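Local coordinates for cell division control protein 13 (PDB 4HCE) that serves in telomere maintenance in budding yeast, its OB2 domain forming a dimer that is required for productive Stn1 binding, at residues B[92-95]-B[96-99]; B[31-34]-B[35-38]. One frame throughout, in Å; residues are numbered along the deposited sequence.

Overall arrangement
Interaction 1 and interaction 2 shape two separate connections of this OB-fold domain. Interaction 2 lies in the loop from strand 16-27 to strand 42-47, and interaction 1 in the connection from helix 86-92 to strand 101-110. Their centres are 21 Å apart and their nearest atoms about 8 Å, so the two do not touch. Strand 16-27 relates them: it leads into the loop of residues 31-38, while its Lys22 binds three carbonyls of residues 92-99. The dimer is a second common feature, since Glu96 and Glu36 each pack on the second subunit.

Interaction 1 of 2, residues B[92-95]-B[96-99]; sequences ILLL and EKPD
A beta turn closed by Lys97 N and Leu94 O carries the chain out of helix 86-92 toward strand 101-110, on the surface of the domain. The bond measures 3.1 Å from Lys97 N to Leu94 O and is fairly straight, with 160° at the hydrogen; the donor stands well above the carbonyl plane of Leu94. Such a bond, with the backbone angles of Leu95 and Glu96, defines a type I turn spanning residues 94 to 97. It follows directly on a Schellman motif, in which Leu94 leaves the helix with positive phi (61°) and two bonds run back into the last helical turn. The Schellman motif and the turn share Leu94, and the side chain of Leu94 reaches across to the outgoing limb. Its two methyls divide the work: CD2 meets the aliphatic shaft of Lys97, 3.8 Å from CD, while CD1 lies 3.7 Å from Asp99 CB. Past CD the Lys97 chain runs on away from Leu94, bending only at its last torsion (chi4 61°). Lys22 of strand 16-27 gives hydrogen bonds from NZ to the carbonyl oxygens of Leu94, Lys97 and Asp99, tying both limbs to the sheet and probably offsetting the closeness of the Leu94 and Lys97 oxygens. Leu95 packs on Ile23 of the same strand, whereas Glu96 packs on Ala116 of the second subunit.

Interaction 2 of 2, residues B[31-34]-B[35-38]; sequences FASI and NEFK
An edge-to-face aromatic pair and a short 3-10 turn shape the loop between strands 16-27 and 42-47, with Phe31 and Phe37 meeting across it. The edge of Phe37 is directed at the face of Phe31: CZ of Phe37 sits over the ring centre and comes within 3.6 Å of Phe31 CG, and the planes stand at 79° with centroids 4.8 Å apart. With its CG between the backbone N and the carbonyl carbon (chi1 51°), Phe31 places its ring where Phe37 meets it. The turn between the two rings brings Phe37 back to Phe31. Its main bond runs from Phe37 N to Ile34 O, 3.1 Å long and fairly straight at 161°, a three-residue step of the 3-10 kind; Phe37 N sits above the plane of the Ile34 carbonyl, whose oxygen also lies near the edge of the Phe37 ring. Where the turn begins, Asn35 N donates to Ser33 OG at 2.9 Å, an ST turn that occupies an amide at the start of the 3-10 segment. The carboxylate end of Glu36 lies near Phe31 CB, though its placement in the model is doubtful. Leu42 of the next strand touches both aromatic rings, and Ile34 touches Arg72, Ile75 and Cys76 of helix 72-79. Phe31 is also bonded through its backbone N to Ser86 OG, and Glu36 packs on Tyr39 of the second subunit.

Interaction 1 of 2, residues B[92-95]-B[96-99]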
loop_
_atom_site.group_PDB
_atom_site.type_symbol
_atom_site.label_atom_id
_atom_site.label_comp_id
_atom_site.label_asym_id
_atom_site.label_seq_id
_atom_site.Cartn_x
_atom_site.Cartn_y
_atom_site.Cartn_z
ATOM N N ILE B 92 7.908 14.668 13.625
ATOM C CA ILE B 92 8.391 13.657 14.552
ATOM C C ILE B 92 9.285 12.671 13.818
ATOM O O ILE B 92 10.278 12.221 14.361
ATOM C CB ILE B 92 7.229 12.900 15.249
ATOM C CG1 ILE B 92 6.490 13.824 16.233
ATOM C CG2 ILE B 92 7.734 11.637 15.974
ATOM C CD1 ILE B 92 5.093 13.321 16.572
ATOM N N LEU B 93 8.912 12.327 12.591
ATOM C CA LEU B 93 9.668 11.377 11.781
ATOM C C LEU B 93 10.821 12.042 11.026
ATOM O O LEU B 93 11.578 11.365 10.319
ATOM C CB LEU B 93 8.739 10.694 10.782
ATOM C CG LEU B 93 7.694 9.798 11.444
ATOM C CD1 LEU B 93 6.802 9.198 10.373
ATOM C CD2 LEU B 93 8.377 8.734 12.297
ATOM N N LEU B 94 10.925 13.362 11.149
ATOM C CA LEU B 94 12.037 14.128 10.569
ATOM C C LEU B 94 12.144 14.036 9.035
ATOM O O LEU B 94 13.264 14.044 8.480
ATOM C CB LEU B 94 13.359 13.704 11.236
ATOM C CG LEU B 94 13.381 13.833 12.759
ATOM C CD1 LEU B 94 14.363 12.832 13.365
ATOM C CD2 LEU B 94 13.709 15.256 13.211
ATOM N N LEU B 95 10.991 13.961 8.359
ATOM C CA LEU B 95 10.956 13.860 6.899
ATOM C C LEU B 95 11.649 15.030 6.214
ATOM O O LEU B 95 12.223 14.852 5.146
ATOM C CB LEU B 95 9.530 13.742 6.344
ATOM C CG LEU B 95 8.514 12.756 6.941
ATOM C CD1 LEU B 95 7.250 12.697 6.080
ATOM C CD2 LEU B 95 9.115 11.385 7.095
ATOM N N GLU B 96 11.610 16.214 6.825
ATOM C CA GLU B 96 12.215 17.399 6.193
ATOM C C GLU B 96 13.578 17.766 6.765
ATOM O O GLU B 96 14.111 18.849 6.484
ATOM C CB GLU B 96 11.263 18.599 6.236
ATOM C CG GLU B 96 9.989 18.325 5.460
ATOM C CD GLU B 96 8.992 19.457 5.530
ATOM O OE1 GLU B 96 8.587 19.868 6.651
ATOM O OE2 GLU B 96 8.604 19.923 4.439
ATOM N N LYS B 97 14.142 16.861 7.555
ATOM C CA LYS B 97 15.420 17.110 8.190
ATOM C C LYS B 97 16.411 16.048 7.751
ATOM O O LYS B 97 16.005 15.031 7.200
ATOM C CB LYS B 97 15.254 17.160 9.707
ATOM C CG LYS B 97 14.650 18.472 10.182
ATOM C CD LYS B 97 14.689 18.569 11.700
ATOM C CE LYS B 97 14.092 19.869 12.211
ATOM N NZ LYS B 97 12.654 20.030 11.838
ATOM N N PRO B 98 17.718 16.306 7.921
ATOM C CA PRO B 98 18.693 15.278 7.493
ATOM C C PRO B 98 18.919 14.146 8.517
ATOM O O PRO B 98 19.553 13.137 8.200
ATOM C CB PRO B 98 19.980 16.084 7.255
ATOM C CG PRO B 98 19.835 17.317 8.089
ATOM C CD PRO B 98 18.358 17.614 8.201
ATOM N N ASP B 99 18.364 14.303 9.714
ATOM C CA ASP B 99 18.556 13.363 10.801
ATOM C C ASP B 99 18.206 11.943 10.429
ATOM O O ASP B 99 17.102 11.652 9.974
ATOM C CB ASP B 99 17.719 13.760 12.004
ATOM C CG ASP B 99 18.012 15.161 12.483
ATOM O OD1 ASP B 99 18.138 16.089 11.652
ATOM O OD2 ASP B 99 18.105 15.320 13.710
#

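Interaction 2 of 2, residues B[31-34]-B[35-38]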
loop_
_atom_site.group_PDB
_atom_site.type_symbol
_atom_site.label_atom_id
_atom_site.label_comp_id
_atom_site.label_asym_id
_atom_site.label_seq_id
_atom_site.Cartn_x
_atom_site.Cartn_y
_atom_site.Cartn_z
ATOM N N PHE B 31 -3.593 13.832 6.791
ATOM C CA PHE B 31 -4.652 13.330 7.679
ATOM C C PHE B 31 -4.722 14.230 8.888
ATOM O O PHE B 31 -3.722 14.868 9.241
ATOM C CB PHE B 31 -4.444 11.848 8.089
ATOM C CG PHE B 31 -3.063 11.536 8.632
ATOM C CD1 PHE B 31 -2.777 11.683 9.999
ATOM C CD2 PHE B 31 -2.050 11.089 7.782
ATOM C CE1 PHE B 31 -1.503 11.393 10.496
ATOM C CE2 PHE B 31 -0.780 10.791 8.274
ATOM C CZ PHE B 31 -0.504 10.953 9.638
ATOM N N ALA B 32 -5.884 14.262 9.536
ATOM C CA ALA B 32 -6.137 15.229 10.595
ATOM C C ALA B 32 -6.285 14.646 12.013
ATOM O O ALA B 32 -6.077 15.364 12.980
ATOM C CB ALA B 32 -7.348 16.079 10.238
ATOM N N SER B 33 -6.654 13.371 12.138
ATOM C CA SER B 33 -6.844 12.768 13.451
ATOM C C SER B 33 -6.629 11.272 13.365
ATOM O O SER B 33 -6.526 10.720 12.276
ATOM C CB SER B 33 -8.248 13.070 14.031
ATOM O OG SER B 33 -9.204 12.048 13.707
ATOM N N ILE B 34 -6.573 10.632 14.527
ATOM C CA ILE B 34 -6.492 9.188 14.659
ATOM C C ILE B 34 -7.669 8.463 13.997
ATOM O O ILE B 34 -7.545 7.301 13.608
ATOM C CB ILE B 34 -6.369 8.774 16.160
ATOM C CG1 ILE B 34 -6.016 7.282 16.308
ATOM C CG2 ILE B 34 -7.639 9.132 16.956
ATOM C CD1 ILE B 34 -4.655 6.892 15.749
ATOM N N ASN B 35 -8.805 9.148 13.869
ATOM C CA ASN B 35 -10.026 8.538 13.309
ATOM C C ASN B 35 -9.892 8.108 11.851
ATOM O O ASN B 35 -10.612 7.224 11.398
ATOM C CB ASN B 35 -11.233 9.469 13.458
ATOM C CG ASN B 35 -11.552 9.790 14.906
ATOM O OD1 ASN B 35 -11.397 8.950 15.800
ATOM N ND2 ASN B 35 -11.993 11.025 15.149
ATOM N N GLU B 36 -8.958 8.737 11.133
ATOM C CA GLU B 36 -8.644 8.401 9.742
ATOM C C GLU B 36 -8.201 6.958 9.581
ATOM O O GLU B 36 -8.269 6.413 8.479
ATOM C CB GLU B 36 -7.503 9.283 9.232
ATOM C CG GLU B 36 -7.521 10.712 9.760
ATOM C CD GLU B 36 -8.314 11.647 8.884
ATOM O OE1 GLU B 36 -8.095 11.609 7.663
ATOM O OE2 GLU B 36 -9.143 12.414 9.409
ATOM N N PHE B 37 -7.737 6.357 10.679
ATOM C CA PHE B 37 -7.144 5.029 10.656
ATOM C C PHE B 37 -8.026 3.919 11.218
ATOM O O PHE B 37 -7.522 2.875 11.650
ATOM C CB PHE B 37 -5.738 5.066 11.300
ATOM C CG PHE B 37 -4.843 6.088 10.659
ATOM C CD1 PHE B 37 -4.290 5.849 9.393
ATOM C CD2 PHE B 37 -4.633 7.322 11.261
ATOM C CE1 PHE B 37 -3.509 6.814 8.768
ATOM C CE2 PHE B 37 -3.858 8.284 10.639
ATOM C CZ PHE B 37 -3.293 8.036 9.391
ATOM N N LYS B 38 -9.340 4.131 11.198
ATOM C CA LYS B 38 -10.246 3.027 11.515
ATOM C C LYS B 38 -10.147 1.940 10.439
ATOM O O LYS B 38 -9.934 0.767 10.768
ATOM C CB LYS B 38 -11.699 3.486 11.680
ATOM C CG LYS B 38 -12.603 2.389 12.240
ATOM C CD LYS B 38 -14.028 2.874 12.449
ATOM C CE LYS B 38 -14.922 1.750 12.946
ATOM N NZ LYS B 38 -16.351 2.079 12.689
#